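APC3568 protein (Geobacillus stearothermophilus, PDB 1RFZ) is of unknown function but may act as a phosphatidylglycerophosphatase, in an all-helical fold. Local coordinates at residues A[13-16]-A[17-20]; A[69-72]-A[73-77]. All blocks are in the same frame, centred on the assembly; numbering follows the deposited sequence.

Contact 1. Residues A[13-16]-A[17-20]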
ATOM      1  N   GLU A  13      22.026   8.792   4.591  1.00 50.05           N
ATOM      2  CA  GLU A  13      21.595  10.095   4.093  1.00 51.54           C
ATOM      3  C   GLU A  13      22.600  10.815   3.205  1.00 53.58           C
ATOM      4  O   GLU A  13      22.257  11.228   2.098  1.00 53.21           O
ATOM      5  CB  GLU A  13      21.195  11.021   5.230  1.00 53.33           C
ATOM      6  CG  GLU A  13      20.276  12.130   4.743  1.00 57.14           C
ATOM      7  CD  GLU A  13      19.943  13.150   5.809  1.00 59.49           C
ATOM      8  OE1 GLU A  13      19.778  12.747   6.984  1.00 61.43           O
ATOM      9  OE2 GLU A  13      19.834  14.350   5.460  1.00 61.37           O
ATOM     10  N   GLN A  14      23.837  10.973   3.658  1.00 55.29           N
ATOM     11  CA  GLN A  14      24.822  11.667   2.835  1.00 56.58           C
ATOM     12  C   GLN A  14      24.993  11.044   1.452  1.00 59.28           C
ATOM     13  O   GLN A  14      24.946  11.737   0.438  1.00 57.42           O
ATOM     14  CB  GLN A  14      26.177  11.703   3.532  1.00 52.96           C
ATOM     15  CG  GLN A  14      27.290  12.232   2.651  1.00 50.32           C
ATOM     16  CD  GLN A  14      28.616  12.245   3.372  1.00 50.48           C
ATOM     17  OE1 GLN A  14      28.796  12.976   4.347  1.00 48.79           O
ATOM     18  NE2 GLN A  14      29.553  11.428   2.907  1.00 47.94           N
ATOM     19  N   THR A  15      25.199   9.731   1.424  1.00 61.82           N
ATOM     20  CA  THR A  15      25.387   9.013   0.168  1.00 65.86           C
ATOM     21  C   THR A  15      24.174   9.127  -0.749  1.00 64.34           C
ATOM     22  O   THR A  15      24.315   9.253  -1.963  1.00 65.01           O
ATOM     23  CB  THR A  15      25.689   7.528   0.437  1.00 68.88           C
ATOM     24  OG1 THR A  15      26.966   7.417   1.078  1.00 73.70           O
ATOM     25  CG2 THR A  15      25.699   6.736  -0.859  1.00 71.89           C
ATOM     26  N   ALA A  16      22.984   9.089  -0.166  1.00 63.81           N
ATOM     27  CA  ALA A  16      21.767   9.196  -0.947  1.00 61.59           C
ATOM     28  C   ALA A  16      21.664  10.588  -1.551  1.00 62.54           C
ATOM     29  O   ALA A  16      21.125  10.763  -2.650  1.00 60.09           O
ATOM     30  CB  ALA A  16      20.583   8.913  -0.081  1.00 59.88           C
ATOM     31  N   ARG A  17      22.188  11.582  -0.839  1.00 64.14           N
ATOM     32  CA  ARG A  17      22.166  12.955  -1.338  1.00 66.78           C
ATOM     33  C   ARG A  17      23.146  13.115  -2.490  1.00 69.68           C
ATOM     34  O   ARG A  17      22.832  13.740  -3.500  1.00 71.46           O
ATOM     35  CB  ARG A  17      22.523  13.950  -0.230  1.00 64.73           C
ATOM     36  CG  ARG A  17      21.378  14.300   0.687  1.00 63.14           C
ATOM     37  CD  ARG A  17      21.842  15.051   1.924  1.00 63.36           C
ATOM     38  NE  ARG A  17      20.709  15.474   2.751  1.00 64.05           N
ATOM     39  CZ  ARG A  17      19.929  16.521   2.476  1.00 63.18           C
ATOM     40  NH1 ARG A  17      20.163  17.263   1.397  1.00 62.88           N
ATOM     41  NH2 ARG A  17      18.904  16.814   3.266  1.00 59.94           N
ATOM     42  N   ARG A  18      24.334  12.543  -2.338  1.00 73.03           N
ATOM     43  CA  ARG A  18      25.349  12.642  -3.374  1.00 76.91           C
ATOM     44  C   ARG A  18      24.848  12.014  -4.679  1.00 74.86           C
ATOM     45  O   ARG A  18      24.846  12.664  -5.721  1.00 75.81           O
ATOM     46  CB  ARG A  18      26.640  11.964  -2.905  1.00 83.45           C
ATOM     47  CG  ARG A  18      27.886  12.368  -3.681  1.00 91.62           C
ATOM     48  CD  ARG A  18      29.087  11.621  -3.149  1.00 99.62           C
ATOM     49  NE  ARG A  18      28.821  10.185  -3.102  1.00107.01           N
ATOM     50  CZ  ARG A  18      29.675   9.276  -2.640  1.00110.66           C
ATOM     51  NH1 ARG A  18      30.865   9.651  -2.179  1.00111.66           N
ATOM     52  NH2 ARG A  18      29.338   7.990  -2.641  1.00111.51           N
ATOM     53  N   TRP A  19      24.420  10.755  -4.618  1.00 71.89           N
ATOM     54  CA  TRP A  19      23.910  10.073  -5.800  1.00 68.40           C
ATOM     55  C   TRP A  19      22.886  10.951  -6.516  1.00 68.96           C
ATOM     56  O   TRP A  19      22.957  11.116  -7.739  1.00 68.11           O
ATOM     57  CB  TRP A  19      23.265   8.739  -5.417  1.00 65.94           C
ATOM     58  CG  TRP A  19      24.253   7.671  -5.009  1.00 63.60           C
ATOM     59  CD1 TRP A  19      25.500   7.870  -4.509  1.00 62.24           C
ATOM     60  CD2 TRP A  19      24.023   6.249  -4.956  1.00 61.13           C
ATOM     61  NE1 TRP A  19      26.060   6.672  -4.136  1.00 60.64           N
ATOM     62  CE2 TRP A  19      25.175   5.662  -4.396  1.00 59.84           C
ATOM     63  CE3 TRP A  19      22.956   5.420  -5.322  1.00 61.29           C
ATOM     64  CZ2 TRP A  19      25.291   4.283  -4.189  1.00 59.07           C
ATOM     65  CZ3 TRP A  19      23.075   4.040  -5.116  1.00 61.23           C
ATOM     66  CH2 TRP A  19      24.236   3.491  -4.553  1.00 59.20           C
ATOM     67  N   LEU A  20      21.938  11.513  -5.761  1.00 68.27           N
ATOM     68  CA  LEU A  20      20.909  12.380  -6.355  1.00 68.17           C
ATOM     69  C   LEU A  20      21.547  13.492  -7.175  1.00 69.41           C
ATOM     70  O   LEU A  20      21.104  13.790  -8.280  1.00 68.02           O
ATOM     71  CB  LEU A  20      20.006  13.004  -5.275  1.00 65.57           C
ATOM     72  CG  LEU A  20      18.958  12.123  -4.580  1.00 62.60           C
ATOM     73  CD1 LEU A  20      18.012  12.991  -3.761  1.00 61.79           C
ATOM     74  CD2 LEU A  20      18.173  11.361  -5.625  1.00 58.74           C
TER

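Contact 2. Residues A[69-72]-A[73-77]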
ATOM      1  N   THR A  69      18.471   1.994  -3.806  1.00 61.56           N
ATOM      2  CA  THR A  69      18.055   0.911  -4.704  1.00 63.35           C
ATOM      3  C   THR A  69      17.620   1.453  -6.082  1.00 65.33           C
ATOM      4  O   THR A  69      17.968   0.906  -7.134  1.00 63.52           O
ATOM      5  CB  THR A  69      16.873   0.127  -4.119  1.00 63.52           C
ATOM      6  OG1 THR A  69      17.190  -0.321  -2.794  1.00 61.55           O
ATOM      7  CG2 THR A  69      16.568  -1.075  -4.992  1.00 61.32           C
ATOM      8  N   GLY A  70      16.851   2.537  -6.058  1.00 68.33           N
ATOM      9  CA  GLY A  70      16.387   3.137  -7.291  1.00 70.30           C
ATOM     10  C   GLY A  70      17.525   3.519  -8.212  1.00 71.83           C
ATOM     11  O   GLY A  70      17.627   3.003  -9.314  1.00 70.24           O
ATOM     12  N   ILE A  71      18.392   4.418  -7.765  1.00 72.90           N
ATOM     13  CA  ILE A  71      19.501   4.849  -8.598  1.00 75.84           C
ATOM     14  C   ILE A  71      20.539   3.753  -8.858  1.00 77.73           C
ATOM     15  O   ILE A  71      21.427   3.927  -9.694  1.00 77.28           O
ATOM     16  CB  ILE A  71      20.207   6.086  -8.005  1.00 75.46           C
ATOM     17  CG1 ILE A  71      19.199   7.220  -7.807  1.00 77.06           C
ATOM     18  CG2 ILE A  71      21.282   6.574  -8.960  1.00 78.22           C
ATOM     19  CD1 ILE A  71      19.829   8.550  -7.385  1.00 74.09           C
ATOM     20  N   GLN A  72      20.439   2.627  -8.157  1.00 78.05           N
ATOM     21  CA  GLN A  72      21.380   1.526  -8.382  1.00 75.87           C
ATOM     22  C   GLN A  72      21.017   0.834  -9.697  1.00 75.86           C
ATOM     23  O   GLN A  72      21.845   0.707 -10.601  1.00 74.54           O
ATOM     24  CB  GLN A  72      21.319   0.517  -7.231  1.00 73.72           C
ATOM     25  CG  GLN A  72      22.220  -0.709  -7.386  1.00 73.00           C
ATOM     26  CD  GLN A  72      23.732  -0.407  -7.397  1.00 71.65           C
ATOM     27  OE1 GLN A  72      24.531  -1.235  -6.962  1.00 67.78           O
ATOM     28  NE2 GLN A  72      24.120   0.764  -7.905  1.00 68.48           N
ATOM     29  N   LEU A  73      19.765   0.402  -9.795  1.00 75.99           N
ATOM     30  CA  LEU A  73      19.265  -0.261 -10.991  1.00 74.51           C
ATOM     31  C   LEU A  73      19.326   0.700 -12.182  1.00 76.27           C
ATOM     32  O   LEU A  73      19.737   0.319 -13.279  1.00 77.58           O
ATOM     33  CB  LEU A  73      17.828  -0.731 -10.752  1.00 70.22           C
ATOM     34  CG  LEU A  73      17.633  -1.621  -9.512  1.00 66.78           C
ATOM     35  CD1 LEU A  73      16.148  -1.705  -9.178  1.00 63.80           C
ATOM     36  CD2 LEU A  73      18.235  -3.013  -9.740  1.00 61.83           C
ATOM     37  N   ASP A  74      18.922   1.949 -11.961  1.00 80.21           N
ATOM     38  CA  ASP A  74      18.946   2.947 -13.025  1.00 84.56           C
ATOM     39  C   ASP A  74      20.305   2.960 -13.705  1.00 83.69           C
ATOM     40  O   ASP A  74      20.388   3.139 -14.917  1.00 85.99           O
ATOM     41  CB  ASP A  74      18.645   4.350 -12.478  1.00 91.66           C
ATOM     42  CG  ASP A  74      17.222   4.806 -12.776  1.00 95.27           C
ATOM     43  OD1 ASP A  74      16.777   4.650 -13.933  1.00 99.38           O
ATOM     44  OD2 ASP A  74      16.553   5.332 -11.858  1.00100.84           O
ATOM     45  N   LYS A  75      21.368   2.766 -12.920  1.00 82.49           N
ATOM     46  CA  LYS A  75      22.731   2.760 -13.449  1.00 82.50           C
ATOM     47  C   LYS A  75      23.094   1.478 -14.192  1.00 80.02           C
ATOM     48  O   LYS A  75      23.526   1.533 -15.337  1.00 77.85           O
ATOM     49  CB  LYS A  75      23.743   3.000 -12.327  1.00 86.55           C
ATOM     50  CG  LYS A  75      24.030   4.468 -12.034  1.00 90.47           C
ATOM     51  CD  LYS A  75      25.126   4.601 -10.980  1.00 96.76           C
ATOM     52  CE  LYS A  75      25.421   6.059 -10.627  1.00100.97           C
ATOM     53  NZ  LYS A  75      26.402   6.191  -9.498  1.00102.85           N
ATOM     54  N   LEU A  76      22.933   0.330 -13.544  1.00 77.89           N
ATOM     55  CA  LEU A  76      23.248  -0.940 -14.190  1.00 78.09           C
ATOM     56  C   LEU A  76      22.533  -1.061 -15.526  1.00 81.47           C
ATOM     57  O   LEU A  76      23.076  -1.616 -16.481  1.00 79.64           O
ATOM     58  CB  LEU A  76      22.843  -2.130 -13.317  1.00 72.63           C
ATOM     59  CG  LEU A  76      23.698  -2.437 -12.096  1.00 69.20           C
ATOM     60  CD1 LEU A  76      22.994  -1.942 -10.845  1.00 65.84           C
ATOM     61  CD2 LEU A  76      23.924  -3.937 -12.018  1.00 66.87           C
ATOM     62  N   ALA A  77      21.306  -0.560 -15.585  1.00 84.66           N
ATOM     63  CA  ALA A  77      20.529  -0.611 -16.817  1.00 87.00           C
ATOM     64  C   ALA A  77      21.100   0.397 -17.820  1.00 87.35           C
ATOM     65  O   ALA A  77      20.877   0.287 -19.024  1.00 86.54           O
ATOM     66  CB  ALA A  77      19.058  -0.303 -16.524  1.00 87.84           C
TER

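Contact 1. Residues A[13-16]-A[17-20]
E13 and R17 run side by side and point the same way, an i to i+4 salt bridge that illustrates how a helix joins residues one turn apart. The E13 chain, with CG anti to its own backbone N (chi1 -158°), extends along the flank of the helix and brings OE2 to 3.1 Å from R17 NE. That carboxylate oxygen offers its anti lone pair and lies in the guanidinium plane; it alone receives both NE and, weakly, R17 NH2. The carboxylate and guanidinium planes are turned 41° apart. R17 NH2 is also hydrogen-bonded to N55 OD1, a second hold on the guanidinium. Two residues on, T15 and W19 also lie side by side, here in van der Waals contact: T15 CG2 rests 3.3 Å from W19 NE1, and W19 N also donates an almost straight bond to T15 O. Helices of the same chain and the second subunit close round the turn: I58 of helix 47-58 touches E13, R17 and L20, helix 61-76 meets E13 through Q64, W19 through L68 and L20 through I67 and I71, and the second subunit packs its P85 on T15 and its E84 on W19.

Contact 2. Residues A[69-72]-A[73-77]
Q72 and L76, one turn apart near the C-terminal end of helix 61-76, meet obliquely in a buried stretch of alpha-helix that also serves as a subunit interface. The Q72 chain starts with CG anti to the backbone N and then bends at chi2 (64°), which brings CG to 3.8 Å from L76 CD1, although the position of that methyl is uncertain because it sits too close to Q72 O in the model. The amide beyond the bend looks to the partner molecule, where Q72 NE2 is hydrogen-bonded to D83 of the second subunit. L73 and L76 each pack on their own counterparts in that subunit, placing two leucine pairs at the interface, and T69 OG1 is hydrogen-bonded to Y97 of the same neighbour.

On the adjoining side two i to i+4 backbone bonds are well formed: L73 N donates to T69 O at 3.3 Å, nearly straight at 173°, and D74 N donates to G70 O at 3.1 Å. D74 CB is 3.6 Å from G70 O, and OD2 turns to the main chain N of L145, a buried carboxylate held by a backbone donor.

The looser side is that of K75, the one partly exposed residue among those that touch. Its extended chain runs from the helix past I71 O and leads the ammonium end away from 69-72, and its side chain touches R23 and E22 of its own chain. The i to i+4 bond from K75 N to I71 O is weak, at 3.4 Å and 139°. On this face the lysine stem skirts the preceding turn, K75 CG lying 3.5 Å from I71 O.

Contacts 1 and 2 follow one another along the chain, yet the fold brings helix 13-22 against helix 61-76, with the contact centres about 14 Å apart. I71 of contact 2 carries most of the touch: its CD1 packs 3.7 Å from L20 CD2, and its CB lies 3.9 Å from W19 CE3. The indole thus has T15 on its own helix and I71 on helix 61-76, while W19 CZ3 comes within 4.3 Å of Q72 N. Both contacts also touch the second subunit, contact 1 by packing, contact 2 also by hydrogen bonds. The two stretches therefore join helix packing within one chain to assembly of the oligomer.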